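Local coordinates for galactan 1,3-beta-galactosidase (Phanerochaete chrysosporium, PDB 7BYX), which probably hydrolyses beta-1,3-galactan chains from their ends, and carries a carbohydrate-binding module that binds galactose and calcium, at residues A7-T12 / S268-Y273; A184-P189 / A202-G207; G339-N344 / I408-G413; L357-G362 / V391-P396. The protein carries 1 engineered substitution. One frame throughout, in Å; residues are numbered along the deposited sequence.

In the fold
The chain starts with a loop, and contact 1 ties residues 7-12 of it to strand 269-276, in the last of five four- or five-stranded antiparallel sheets. The loop so closed spans nearly the whole catalytic part, a five-bladed beta-propeller as expected for family 43. Contact 2 falls within that span and closes an antiparallel hairpin in the fourth sheet. Contacts 3 and 4 come later in the chain, in the two-sheet carbohydrate-binding module. Contact 4 lies within the loop of contact 3; contact 3 pairs strands within one sheet, contact 4 within the other. Phe410 CE1 meets Leu357 CG at 4.1 Å between the sheets. Ala7 N packs 3.6 Å from Pro396 CG, joining contacts 1 and 4.

Contact 1. Residues A7-T12 / S268-Y273; sequences AAWTDT and SRYIWY. With NAG (2-acetamido-2-deoxy-beta-D-glucopyranose), chain E.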
loop_
_atom_site.group_PDB
_atom_site.type_symbol
_atom_site.label_atom_id
_atom_site.label_comp_id
_atom_site.label_asym_id
_atom_site.label_seq_id
_atom_site.Cartn_x
_atom_site.Cartn_y
_atom_site.Cartn_z
ATOM N N ALA A 7 -4.598 8.735 -3.476
ATOM C CA ALA A 7 -5.261 9.951 -3.030
ATOM C C ALA A 7 -5.001 10.184 -1.540
ATOM O O ALA A 7 -4.503 9.320 -0.815
ATOM C CB ALA A 7 -6.763 9.880 -3.319
ATOM N N ALA A 8 -5.345 11.376 -1.073
ATOM C CA ALA A 8 -5.330 11.627 0.358
ATOM C C ALA A 8 -6.621 11.054 0.922
ATOM O O ALA A 8 -7.708 11.418 0.461
ATOM C CB ALA A 8 -5.199 13.120 0.638
ATOM N N TRP A 9 -6.512 10.097 1.846
ATOM C CA TRP A 9 -7.686 9.463 2.438
ATOM C C TRP A 9 -7.953 10.061 3.815
ATOM O O TRP A 9 -7.030 10.242 4.617
ATOM C CB TRP A 9 -7.510 7.942 2.562
ATOM C CG TRP A 9 -7.415 7.175 1.256
ATOM C CD1 TRP A 9 -7.420 7.692 -0.010
ATOM C CD2 TRP A 9 -7.291 5.749 1.105
ATOM N NE1 TRP A 9 -7.302 6.678 -0.936
ATOM C CE2 TRP A 9 -7.222 5.479 -0.279
ATOM C CE3 TRP A 9 -7.232 4.676 2.007
ATOM C CZ2 TRP A 9 -7.100 4.175 -0.786
ATOM C CZ3 TRP A 9 -7.108 3.375 1.499
ATOM C CH2 TRP A 9 -7.047 3.142 0.117
ATOM N N THR A 10 -9.219 10.362 4.090
ATOM C CA THR A 10 -9.621 10.920 5.373
ATOM C C THR A 10 -10.628 10.002 6.063
ATOM O O THR A 10 -11.388 9.283 5.406
ATOM C CB THR A 10 -10.236 12.326 5.209
ATOM O OG1 THR A 10 -11.307 12.269 4.264
ATOM C CG2 THR A 10 -9.197 13.340 4.725
ATOM N N ASP A 11 -10.634 10.042 7.399
ATOM C CA ASP A 11 -11.632 9.340 8.194
ATOM C C ASP A 11 -12.917 10.174 8.267
ATOM O O ASP A 11 -13.010 11.254 7.685
ATOM C CB ASP A 11 -11.080 9.023 9.580
ATOM C CG ASP A 11 -10.604 10.269 10.326
ATOM O OD1 ASP A 11 -11.008 11.400 9.958
ATOM O OD2 ASP A 11 -9.814 10.114 11.280
ATOM N N THR A 12 -13.932 9.671 8.984
ATOM C CA THR A 12 -15.234 10.343 8.986
ATOM C C THR A 12 -15.199 11.709 9.672
ATOM O O THR A 12 -16.119 12.506 9.470
ATOM C CB THR A 12 -16.303 9.470 9.656
ATOM O OG1 THR A 12 -15.854 9.057 10.955
ATOM C CG2 THR A 12 -16.607 8.259 8.811
ATOM N N SER A 268 2.693 9.493 3.379
ATOM C CA SER A 268 2.731 8.237 2.645
ATOM C C SER A 268 1.317 7.766 2.354
ATOM O O SER A 268 0.442 7.792 3.232
ATOM C CB SER A 268 3.500 7.173 3.427
ATOM O OG SER A 268 4.800 7.640 3.729
ATOM N N ARG A 269 1.088 7.373 1.105
ATOM C CA ARG A 269 -0.243 7.058 0.606
ATOM C C ARG A 269 -0.523 5.558 0.674
ATOM O O ARG A 269 0.380 4.737 0.829
ATOM C CB ARG A 269 -0.399 7.557 -0.833
ATOM C CG ARG A 269 -0.147 9.051 -0.979
ATOM C CD ARG A 269 -1.127 9.862 -0.140
ATOM N NE ARG A 269 -1.014 11.283 -0.425
ATOM C CZ ARG A 269 -1.179 12.250 0.478
ATOM N NH1 ARG A 269 -1.478 11.962 1.748
ATOM N NH2 ARG A 269 -1.049 13.517 0.106
ATOM N N TYR A 270 -1.805 5.222 0.584
ATOM C CA TYR A 270 -2.299 3.856 0.613
ATOM C C TYR A 270 -2.649 3.424 -0.808
ATOM O O TYR A 270 -3.374 4.130 -1.520
ATOM C CB TYR A 270 -3.526 3.742 1.522
ATOM C CG TYR A 270 -3.227 4.317 2.861
ATOM C CD1 TYR A 270 -2.320 3.677 3.717
ATOM C CD2 TYR A 270 -3.782 5.528 3.262
ATOM C CE1 TYR A 270 -1.985 4.223 4.948
ATOM C CE2 TYR A 270 -3.463 6.086 4.503
ATOM C CZ TYR A 270 -2.571 5.429 5.337
ATOM O OH TYR A 270 -2.248 5.966 6.553
ATOM N N ILE A 271 -2.119 2.272 -1.208
ATOM C CA ILE A 271 -2.283 1.730 -2.546
ATOM C C ILE A 271 -3.030 0.411 -2.398
ATOM O O ILE A 271 -2.434 -0.614 -2.060
ATOM C CB ILE A 271 -0.932 1.528 -3.236
ATOM C CG1 ILE A 271 -0.065 2.804 -3.115
ATOM C CG2 ILE A 271 -1.137 1.068 -4.660
ATOM C CD1 ILE A 271 -0.719 4.073 -3.663
ATOM N N TRP A 272 -4.336 0.427 -2.633
ATOM C CA TRP A 272 -5.165 -0.766 -2.554
ATOM C C TRP A 272 -5.656 -1.133 -3.943
ATOM O O TRP A 272 -6.229 -0.293 -4.646
ATOM C CB TRP A 272 -6.369 -0.563 -1.632
ATOM C CG TRP A 272 -6.058 -0.389 -0.185
ATOM C CD1 TRP A 272 -4.830 -0.135 0.387
ATOM C CD2 TRP A 272 -7.002 -0.444 0.894
ATOM N NE1 TRP A 272 -4.968 -0.038 1.753
ATOM C CE2 TRP A 272 -6.290 -0.213 2.084
ATOM C CE3 TRP A 272 -8.394 -0.641 0.959
ATOM C CZ2 TRP A 272 -6.917 -0.187 3.337
ATOM C CZ3 TRP A 272 -9.015 -0.613 2.196
ATOM C CH2 TRP A 272 -8.277 -0.399 3.369
ATOM N N TYR A 273 -5.456 -2.389 -4.320
ATOM C CA TYR A 273 -5.905 -2.909 -5.597
ATOM C C TYR A 273 -6.495 -4.288 -5.382
ATOM O O TYR A 273 -6.038 -5.031 -4.499
ATOM C CB TYR A 273 -4.753 -3.034 -6.613
ATOM C CG TYR A 273 -4.152 -1.729 -7.065
ATOM C CD1 TYR A 273 -4.950 -0.709 -7.574
ATOM C CD2 TYR A 273 -2.781 -1.525 -6.979
ATOM C CE1 TYR A 273 -4.388 0.489 -7.991
ATOM C CE2 TYR A 273 -2.210 -0.359 -7.389
ATOM C CZ TYR A 273 -3.012 0.661 -7.880
ATOM O OH TYR A 273 -2.414 1.830 -8.275
HETATM C C1 NAG E . -19.482 7.338 6.523
HETATM C C2 NAG E . -20.728 7.782 5.768
HETATM C C3 NAG E . -21.443 8.898 6.438
HETATM C C4 NAG E . -21.584 8.711 7.929
HETATM C C5 NAG E . -20.264 8.347 8.607
HETATM C C6 NAG E . -20.483 8.105 10.069
HETATM C C7 NAG E . -20.549 7.310 3.274
HETATM C C8 NAG E . -20.099 7.727 1.869
HETATM N N2 NAG E . -20.291 8.210 4.398
HETATM O O3 NAG E . -22.767 8.987 5.840
HETATM O O4 NAG E . -22.017 9.940 8.506
HETATM O O5 NAG E . -19.698 7.141 7.996
HETATM O O6 NAG E . -21.159 6.888 10.248
HETATM O O7 NAG E . -21.102 6.267 3.455
HETATM O O HOH W 1 -3.956 6.821 -1.008
#
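Arg269 lies against the backbone of Ala7 and Ala8. Its chain bends at chi2 (-61°), which brings CD to 3.5 Å from Ala7 O. Beyond the bend, Ala8 CB sits over one face of the guanidinium, toward its rim. Tyr270 comes next and carries more of the contact. Its CB stands over the six-membered ring of Trp9, 3.8 Å from the centroid, as a CH-pi contact. The two rings are inclined at 39°. A water donates to Ala7 O at 2.6 Å and to Tyr270 O at 2.8 Å, bridging the two backbones. The hydroxyl of Tyr270 bonds to Ala19 N and Ile17 O. Trp272 closes the row. The far edge of Trp9 points into its face, with the planes at 85° and CH2 3.7 Å from Trp272 CD2. This is a T-shaped pair. The other end of the Trp9 indole is held too, because its NE1 bonds to Val4 O. Trp33 meets the rings of both Tyr270 and Trp272. The result is an aromatic cluster that packs the N-terminal loop onto the fifth sheet, next to the first sheet, where the two ends of a five-bladed beta-propeller come together.

Contact 2. Residues A184-P189 / A202-G207; sequences ATLAAP and ASHTSG. Engineered in segment 184-189: Ala187 (natural residue Glu).
His204 packs against Thr185 and Leu186, and its side chain can be followed outward. CB lies 3.8 Å from Thr185 O. CG keeps about the same distance from that oxygen. The first torsion (-83°) sets CG beside the backbone N and turns the ring's CD2 edge toward two carbonyls. CD2 lies 3.1 Å from Thr185 O and 3.2 Å from Ala184 O. At the tip, NE2 is 3.7 Å from Leu186 CD2. That methyl covers one face of the imidazole in a CH-pi contact. Next to the ring, a water joins Thr185 OG1 to Thr205 OG1. The backbones pair antiparallel at Ala187 and Ser203, in the fourth sheet of the family 43 beta-propeller. The bond from Ala187 N to Ser203 O is 2.7 Å long and nearly straight, but the donor stands 45° above the carbonyl plane. Ser203 N returns a more bent bond to Ala187 O. Ala187 is engineered from glutamate, and its CB now meets Ser203 OG at 3.5 Å. Ser203 OG donates to its neighbour's carbonyl, His204 O, and also bonds to Gln242 NE2. An alanine in place of Ser203 would probably leave the Gln242 amide without this partner and freer to turn. Gln242 and Asp137 both bind galactose in structures of this protein. Asp137 OD2 bonds to Ala188 N, where the chain turns its corner, and the side chain of Ala187 touches Asp137.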
loop_
_atom_site.group_PDB
_atom_site.type_symbol
_atom_site.label_atom_id
_atom_site.label_comp_id
_atom_site.label_asym_id
_atom_site.label_seq_id
_atom_site.Cartn_x
_atom_site.Cartn_y
_atom_site.Cartn_z
ATOM N N ALA A 184 16.773 -15.272 0.364
ATOM C CA ALA A 184 15.643 -14.722 -0.373
ATOM C C ALA A 184 15.558 -13.200 -0.269
ATOM O O ALA A 184 14.981 -12.574 -1.160
ATOM C CB ALA A 184 14.344 -15.347 0.120
ATOM N N THR A 185 16.154 -12.607 0.768
ATOM C CA THR A 185 16.054 -11.176 1.098
ATOM C C THR A 185 14.646 -10.629 0.875
ATOM O O THR A 185 14.429 -9.668 0.135
ATOM C CB THR A 185 17.081 -10.329 0.330
ATOM O OG1 THR A 185 16.769 -10.311 -1.073
ATOM C CG2 THR A 185 18.502 -10.851 0.547
ATOM N N LEU A 186 13.683 -11.243 1.562
ATOM C CA LEU A 186 12.289 -10.841 1.465
ATOM C C LEU A 186 11.898 -9.915 2.610
ATOM O O LEU A 186 12.403 -10.029 3.731
ATOM C CB LEU A 186 11.374 -12.065 1.458
ATOM C CG LEU A 186 11.557 -12.896 0.193
ATOM C CD1 LEU A 186 10.585 -14.066 0.207
ATOM C CD2 LEU A 186 11.360 -11.997 -1.030
ATOM N N ALA A 187 10.973 -9.003 2.322
ATOM C CA ALA A 187 10.420 -8.100 3.327
ATOM C C ALA A 187 8.913 -8.005 3.118
ATOM O O ALA A 187 8.351 -8.610 2.197
ATOM C CB ALA A 187 11.073 -6.717 3.261
ATOM N N ALA A 188 8.258 -7.260 4.003
ATOM C CA ALA A 188 6.837 -6.929 3.932
ATOM C C ALA A 188 5.948 -8.131 3.560
ATOM O O ALA A 188 5.172 -8.050 2.609
ATOM C CB ALA A 188 6.614 -5.775 2.958
ATOM N N PRO A 189 6.032 -9.236 4.306
ATOM C CA PRO A 189 5.285 -10.440 3.908
ATOM C C PRO A 189 3.797 -10.367 4.211
ATOM O O PRO A 189 3.329 -9.601 5.053
ATOM C CB PRO A 189 5.934 -11.551 4.740
ATOM C CG PRO A 189 6.450 -10.848 5.945
ATOM C CD PRO A 189 6.862 -9.478 5.503
ATOM N N ALA A 202 5.343 -10.852 -0.924
ATOM C CA ALA A 202 6.412 -10.171 -0.213
ATOM C C ALA A 202 7.130 -9.225 -1.161
ATOM O O ALA A 202 7.088 -9.391 -2.379
ATOM C CB ALA A 202 7.403 -11.185 0.401
ATOM N N SER A 203 7.789 -8.226 -0.583
ATOM C CA SER A 203 8.751 -7.399 -1.294
ATOM C C SER A 203 10.159 -7.950 -1.121
ATOM O O SER A 203 10.414 -8.862 -0.335
ATOM C CB SER A 203 8.671 -5.942 -0.804
ATOM O OG SER A 203 9.578 -5.711 0.242
ATOM N N HIS A 204 11.083 -7.400 -1.887
ATOM C CA HIS A 204 12.492 -7.511 -1.565
ATOM C C HIS A 204 12.905 -6.320 -0.693
ATOM O O HIS A 204 12.097 -5.451 -0.350
ATOM C CB HIS A 204 13.311 -7.609 -2.851
ATOM C CG HIS A 204 13.365 -8.991 -3.411
ATOM N ND1 HIS A 204 12.732 -9.346 -4.583
ATOM C CD2 HIS A 204 13.933 -10.123 -2.929
ATOM C CE1 HIS A 204 12.941 -10.629 -4.821
ATOM N NE2 HIS A 204 13.665 -11.126 -3.833
ATOM N N THR A 205 14.180 -6.260 -0.341
ATOM C CA THR A 205 14.687 -5.242 0.573
ATOM C C THR A 205 15.409 -4.170 -0.230
ATOM O O THR A 205 16.458 -4.435 -0.819
ATOM C CB THR A 205 15.626 -5.857 1.609
ATOM O OG1 THR A 205 16.727 -6.490 0.937
ATOM C CG2 THR A 205 14.895 -6.888 2.434
ATOM N N SER A 206 14.861 -2.950 -0.238
ATOM C CA SER A 206 15.526 -1.837 -0.911
ATOM C C SER A 206 15.226 -0.520 -0.190
ATOM O O SER A 206 15.052 0.525 -0.826
ATOM C CB SER A 206 15.113 -1.750 -2.384
ATOM O OG SER A 206 13.693 -1.641 -2.517
ATOM N N GLY A 207 15.159 -0.555 1.139
ATOM C CA GLY A 207 14.938 0.667 1.887
ATOM C C GLY A 207 13.538 1.215 1.674
ATOM O O GLY A 207 12.556 0.473 1.560
HETATM O O HOH W 2 16.857 -7.637 -2.136
#

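Contact 3. Residues G339-N344 / I408-G413; sequences GTVTIN and ITFGSG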
loop_
_atom_site.group_PDB
_atom_site.type_symbol
_atom_site.label_atom_id
_atom_site.label_comp_id
_atom_site.label_asym_id
_atom_site.label_seq_id
_atom_site.Cartn_x
_atom_site.Cartn_y
_atom_site.Cartn_z
ATOM N N GLY A 339 6.619 24.630 -21.234
ATOM C CA GLY A 339 5.862 23.700 -22.053
ATOM C C GLY A 339 4.517 23.367 -21.441
ATOM O O GLY A 339 4.426 23.067 -20.249
ATOM N N THR A 340 3.472 23.393 -22.265
ATOM C CA THR A 340 2.154 22.989 -21.815
ATOM C C THR A 340 1.539 22.053 -22.837
ATOM O O THR A 340 1.999 21.944 -23.978
ATOM C CB THR A 340 1.204 24.193 -21.578
ATOM O OG1 THR A 340 0.861 24.802 -22.827
ATOM C CG2 THR A 340 1.855 25.216 -20.693
ATOM N N VAL A 341 0.500 21.361 -22.398
ATOM C CA VAL A 341 -0.396 20.629 -23.286
ATOM C C VAL A 341 -1.796 20.785 -22.719
ATOM O O VAL A 341 -1.985 20.772 -21.500
ATOM C CB VAL A 341 0.001 19.141 -23.439
ATOM C CG1 VAL A 341 -0.006 18.411 -22.071
ATOM C CG2 VAL A 341 -0.918 18.425 -24.470
ATOM N N THR A 342 -2.769 20.988 -23.599
ATOM C CA THR A 342 -4.160 21.124 -23.206
ATOM C C THR A 342 -4.958 20.007 -23.847
ATOM O O THR A 342 -4.914 19.843 -25.068
ATOM C CB THR A 342 -4.733 22.481 -23.628
ATOM O OG1 THR A 342 -4.003 23.525 -22.979
ATOM C CG2 THR A 342 -6.219 22.587 -23.259
ATOM N N ILE A 343 -5.683 19.252 -23.022
ATOM C CA ILE A 343 -6.576 18.196 -23.488
ATOM C C ILE A 343 -7.961 18.806 -23.692
ATOM O O ILE A 343 -8.617 19.223 -22.735
ATOM C CB ILE A 343 -6.630 17.033 -22.487
ATOM C CG1 ILE A 343 -5.220 16.565 -22.138
ATOM C CG2 ILE A 343 -7.458 15.880 -23.031
ATOM C CD1 ILE A 343 -4.521 15.888 -23.267
ATOM N N ASN A 344 -8.428 18.840 -24.929
ATOM C CA ASN A 344 -9.714 19.464 -25.206
ATOM C C ASN A 344 -10.804 18.419 -25.360
ATOM O O ASN A 344 -10.539 17.223 -25.503
ATOM C CB ASN A 344 -9.640 20.338 -26.455
ATOM C CG ASN A 344 -8.812 21.568 -26.234
ATOM O OD1 ASN A 344 -9.132 22.394 -25.376
ATOM N ND2 ASN A 344 -7.729 21.698 -26.994
ATOM N N ILE A 408 -8.441 20.734 -20.067
ATOM C CA ILE A 408 -7.549 20.526 -18.940
ATOM C C ILE A 408 -6.148 20.811 -19.433
ATOM O O ILE A 408 -5.673 20.151 -20.367
ATOM C CB ILE A 408 -7.646 19.102 -18.366
ATOM C CG1 ILE A 408 -9.096 18.696 -18.167
ATOM C CG2 ILE A 408 -6.903 19.000 -17.020
ATOM C CD1 ILE A 408 -9.241 17.339 -17.517
ATOM N N THR A 409 -5.499 21.805 -18.834
ATOM C CA THR A 409 -4.158 22.219 -19.221
ATOM C C THR A 409 -3.150 21.754 -18.182
ATOM O O THR A 409 -3.398 21.845 -16.978
ATOM C CB THR A 409 -4.071 23.743 -19.371
ATOM O OG1 THR A 409 -5.081 24.198 -20.275
ATOM C CG2 THR A 409 -2.702 24.158 -19.913
ATOM N N PHE A 410 -1.991 21.315 -18.661
ATOM C CA PHE A 410 -0.944 20.721 -17.844
ATOM C C PHE A 410 0.357 21.483 -18.054
ATOM O O PHE A 410 0.754 21.729 -19.200
ATOM C CB PHE A 410 -0.763 19.238 -18.217
ATOM C CG PHE A 410 -1.989 18.406 -17.983
ATOM C CD1 PHE A 410 -2.217 17.811 -16.740
ATOM C CD2 PHE A 410 -2.914 18.212 -18.995
ATOM C CE1 PHE A 410 -3.374 17.048 -16.513
ATOM C CE2 PHE A 410 -4.074 17.452 -18.778
ATOM C CZ PHE A 410 -4.298 16.868 -17.538
ATOM N N GLY A 411 1.016 21.848 -16.958
ATOM C CA GLY A 411 2.342 22.425 -17.014
ATOM C C GLY A 411 2.418 23.942 -17.092
ATOM O O GLY A 411 3.531 24.482 -17.140
ATOM N N SER A 412 1.292 24.652 -17.130
ATOM C CA SER A 412 1.375 26.105 -17.261
ATOM C C SER A 412 1.854 26.734 -15.958
ATOM O O SER A 412 1.451 26.329 -14.864
ATOM C CB SER A 412 0.023 26.696 -17.663
ATOM O OG SER A 412 -0.938 26.430 -16.664
ATOM N N GLY A 413 2.748 27.711 -16.074
ATOM C CA GLY A 413 3.118 28.496 -14.912
ATOM C C GLY A 413 3.948 27.778 -13.870
ATOM O O GLY A 413 3.815 28.064 -12.679
#
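Thr342 and Thr409 share one side-chain setting: in each, OG1 lies beside the backbone N, opposite the carbonyl carbon (chi1 -61° and -54°). They face each other as a non-hydrogen-bonded pair, and these torsions turn the two hydroxyls together. OG1 meets OG1 at 3.0 Å, a hydrogen bond in which either may donate. The methyl groups sit close by, with Thr409 CG2 3.4 Å from Thr342 OG1. The flanking pairs are hydrogen-bonded ones. Val341 and Phe410 exchange two backbone bonds, and Ile343 and Ile408 two more, the shortest running from Ile343 N to Ile408 O at 2.8 Å. These are neighbouring antiparallel strands in the five-stranded sheet of the module's beta-sandwich. The face bearing Val341, Ile343, Ile408 and Phe410 turns to the hydrophobic core, and Leu421 and Ile424 of the other sheet touch Phe410 there. The Phe410 ring takes its neighbours from this strand pair at its edge. Ile343 CG1 lies near the ring plane, 3.7 Å from Phe410 CE2. Val341 CG1 rests on Phe410 CB at 4.0 Å. At the end of the strand the chain swings to a positive phi of 91° at Gly411. A CB there would clash with Gly339 O. Just beyond, Thr340 CG2 packs 3.6 Å from Ser412 CA, and Ser412 O accepts a bond from Thr370 OG1.

Contact 4. Residues L357-G362 / V391-P396; sequences LYFANG and VVISVP. With GAL (beta-D-galactopyranose), chain H.
Tyr358 lays its ring over Ser394. Ser394 CB stands above the centre, 3.6 Å from the centroid and 10° off the normal, as a CH-pi contact. Val392 CG1 lies at the edge of the same ring, 3.9 Å from Tyr358 CD2. Phe359 lies on the opposite face of the sheet, with Ile393 and Val395. Its CZ touches Ile393 CG1 at 3.7 Å, and its CE2 meets Val395 CG2 at 3.5 Å. Four backbone bonds hold these groups in place, two between Leu357 and Val395 and two between Phe359 and Ile393. Farther out, one carboxylate fixes both polar ends: Asp288 OD2 bonds to Tyr358 OH, and its OD1 to Ser394 OG. Lys423 adds a cation-pi contact to the tyrosine ring. A leucine in place of Tyr358 would probably leave Asp288 short of one partner and Lys423 without its aromatic one. Past the end of the strand pair, Asn361 ND2 bonds to Thr365 O and Gln383 O. Gly362 C then lies 3.3 Å from O4 of a galactose; that sugar is hydrogen-bonded to Asp363 OD1. Antiparallel strands that end in loops at a sugar site are characteristic of the beta-sandwich of family 35 carbohydrate-binding modules.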
loop_
_atom_site.group_PDB
_atom_site.type_symbol
_atom_site.label_atom_id
_atom_site.label_comp_id
_atom_site.label_asym_id
_atom_site.label_seq_id
_atom_site.Cartn_x
_atom_site.Cartn_y
_atom_site.Cartn_z
ATOM N N LEU A 357 -3.733 10.565 -13.829
ATOM C CA LEU A 357 -2.659 11.120 -14.651
ATOM C C LEU A 357 -1.613 10.029 -14.843
ATOM O O LEU A 357 -0.974 9.611 -13.880
ATOM C CB LEU A 357 -2.043 12.345 -13.968
ATOM C CG LEU A 357 -2.642 13.748 -14.164
ATOM C CD1 LEU A 357 -4.163 13.701 -14.242
ATOM C CD2 LEU A 357 -2.164 14.775 -13.109
ATOM N N TYR A 358 -1.458 9.556 -16.076
ATOM C CA TYR A 358 -0.459 8.555 -16.436
ATOM C C TYR A 358 0.807 9.264 -16.923
ATOM O O TYR A 358 0.753 10.036 -17.881
ATOM C CB TYR A 358 -1.010 7.610 -17.511
ATOM C CG TYR A 358 -1.952 6.583 -16.934
ATOM C CD1 TYR A 358 -3.197 6.961 -16.445
ATOM C CD2 TYR A 358 -1.582 5.252 -16.830
ATOM C CE1 TYR A 358 -4.050 6.055 -15.888
ATOM C CE2 TYR A 358 -2.434 4.332 -16.280
ATOM C CZ TYR A 358 -3.668 4.749 -15.800
ATOM O OH TYR A 358 -4.532 3.863 -15.232
ATOM N N PHE A 359 1.947 8.993 -16.283
ATOM C CA PHE A 359 3.144 9.773 -16.554
ATOM C C PHE A 359 4.384 8.914 -16.365
ATOM O O PHE A 359 4.368 7.953 -15.590
ATOM C CB PHE A 359 3.226 10.992 -15.625
ATOM C CG PHE A 359 3.424 10.616 -14.186
ATOM C CD1 PHE A 359 4.708 10.423 -13.670
ATOM C CD2 PHE A 359 2.331 10.402 -13.358
ATOM C CE1 PHE A 359 4.892 10.054 -12.351
ATOM C CE2 PHE A 359 2.506 10.019 -12.044
ATOM C CZ PHE A 359 3.786 9.849 -11.539
ATOM N N ALA A 360 5.466 9.285 -17.062
ATOM C CA ALA A 360 6.813 8.796 -16.781
ATOM C C ALA A 360 7.672 9.895 -16.148
ATOM O O ALA A 360 7.624 11.056 -16.567
ATOM C CB ALA A 360 7.493 8.306 -18.055
ATOM N N ASN A 361 8.477 9.517 -15.152
ATOM C CA ASN A 361 9.414 10.427 -14.484
ATOM C C ASN A 361 10.671 9.619 -14.188
ATOM O O ASN A 361 10.724 8.903 -13.188
ATOM C CB ASN A 361 8.829 11.021 -13.199
ATOM C CG ASN A 361 9.879 11.751 -12.339
ATOM O OD1 ASN A 361 10.964 12.090 -12.811
ATOM N ND2 ASN A 361 9.546 11.991 -11.066
ATOM N N GLY A 362 11.687 9.760 -15.034
ATOM C CA GLY A 362 12.905 9.002 -14.839
ATOM C C GLY A 362 13.890 9.546 -13.821
ATOM O O GLY A 362 14.945 8.934 -13.628
ATOM N N VAL A 391 8.911 4.179 -18.095
ATOM C CA VAL A 391 8.040 3.480 -17.149
ATOM C C VAL A 391 6.935 4.429 -16.729
ATOM O O VAL A 391 7.211 5.502 -16.187
ATOM C CB VAL A 391 8.820 2.963 -15.932
ATOM C CG1 VAL A 391 7.938 2.060 -15.065
ATOM C CG2 VAL A 391 10.056 2.224 -16.397
ATOM N N VAL A 392 5.687 4.030 -16.952
ATOM C CA VAL A 392 4.529 4.875 -16.651
ATOM C C VAL A 392 3.789 4.317 -15.441
ATOM O O VAL A 392 3.555 3.104 -15.354
ATOM C CB VAL A 392 3.587 4.974 -17.871
ATOM C CG1 VAL A 392 2.231 5.580 -17.494
ATOM C CG2 VAL A 392 4.258 5.762 -18.996
ATOM N N ILE A 393 3.406 5.210 -14.520
ATOM C CA ILE A 393 2.482 4.939 -13.426
ATOM C C ILE A 393 1.443 6.056 -13.398
ATOM O O ILE A 393 1.553 7.036 -14.128
ATOM C CB ILE A 393 3.207 4.831 -12.065
ATOM C CG1 ILE A 393 3.847 6.184 -11.695
ATOM C CG2 ILE A 393 4.227 3.660 -12.095
ATOM C CD1 ILE A 393 4.626 6.197 -10.391
ATOM N N SER A 394 0.448 5.929 -12.521
ATOM C CA SER A 394 -0.621 6.919 -12.439
ATOM C C SER A 394 -0.825 7.410 -11.009
ATOM O O SER A 394 -0.685 6.642 -10.054
ATOM C CB SER A 394 -1.950 6.362 -12.967
ATOM O OG SER A 394 -2.411 5.329 -12.127
ATOM N N VAL A 395 -1.151 8.695 -10.882
ATOM C CA VAL A 395 -1.597 9.319 -9.638
ATOM C C VAL A 395 -2.949 9.985 -9.881
ATOM O O VAL A 395 -3.201 10.494 -10.983
ATOM C CB VAL A 395 -0.574 10.339 -9.114
ATOM C CG1 VAL A 395 0.664 9.638 -8.564
ATOM C CG2 VAL A 395 -0.201 11.334 -10.199
ATOM N N PRO A 396 -3.845 10.004 -8.900
ATOM C CA PRO A 396 -5.171 10.591 -9.115
ATOM C C PRO A 396 -5.263 12.048 -8.677
ATOM O O PRO A 396 -4.537 12.521 -7.800
ATOM C CB PRO A 396 -6.058 9.712 -8.227
ATOM C CG PRO A 396 -5.118 9.452 -6.989
ATOM C CD PRO A 396 -3.708 9.401 -7.557
HETATM C C1 GAL H . 15.508 10.014 -18.818
HETATM C C2 GAL H . 14.334 10.976 -18.817
HETATM C C3 GAL H . 14.774 12.329 -18.398
HETATM C C4 GAL H . 15.487 12.317 -17.076
HETATM C C5 GAL H . 16.608 11.300 -17.054
HETATM C C6 GAL H . 17.134 11.177 -15.646
HETATM O O2 GAL H . 13.740 10.990 -20.154
HETATM O O3 GAL H . 13.627 13.209 -18.312
HETATM O O4 GAL H . 14.593 11.901 -16.036
HETATM O O5 GAL H . 16.129 9.977 -17.463
HETATM O O6 GAL H . 18.120 10.189 -15.649
#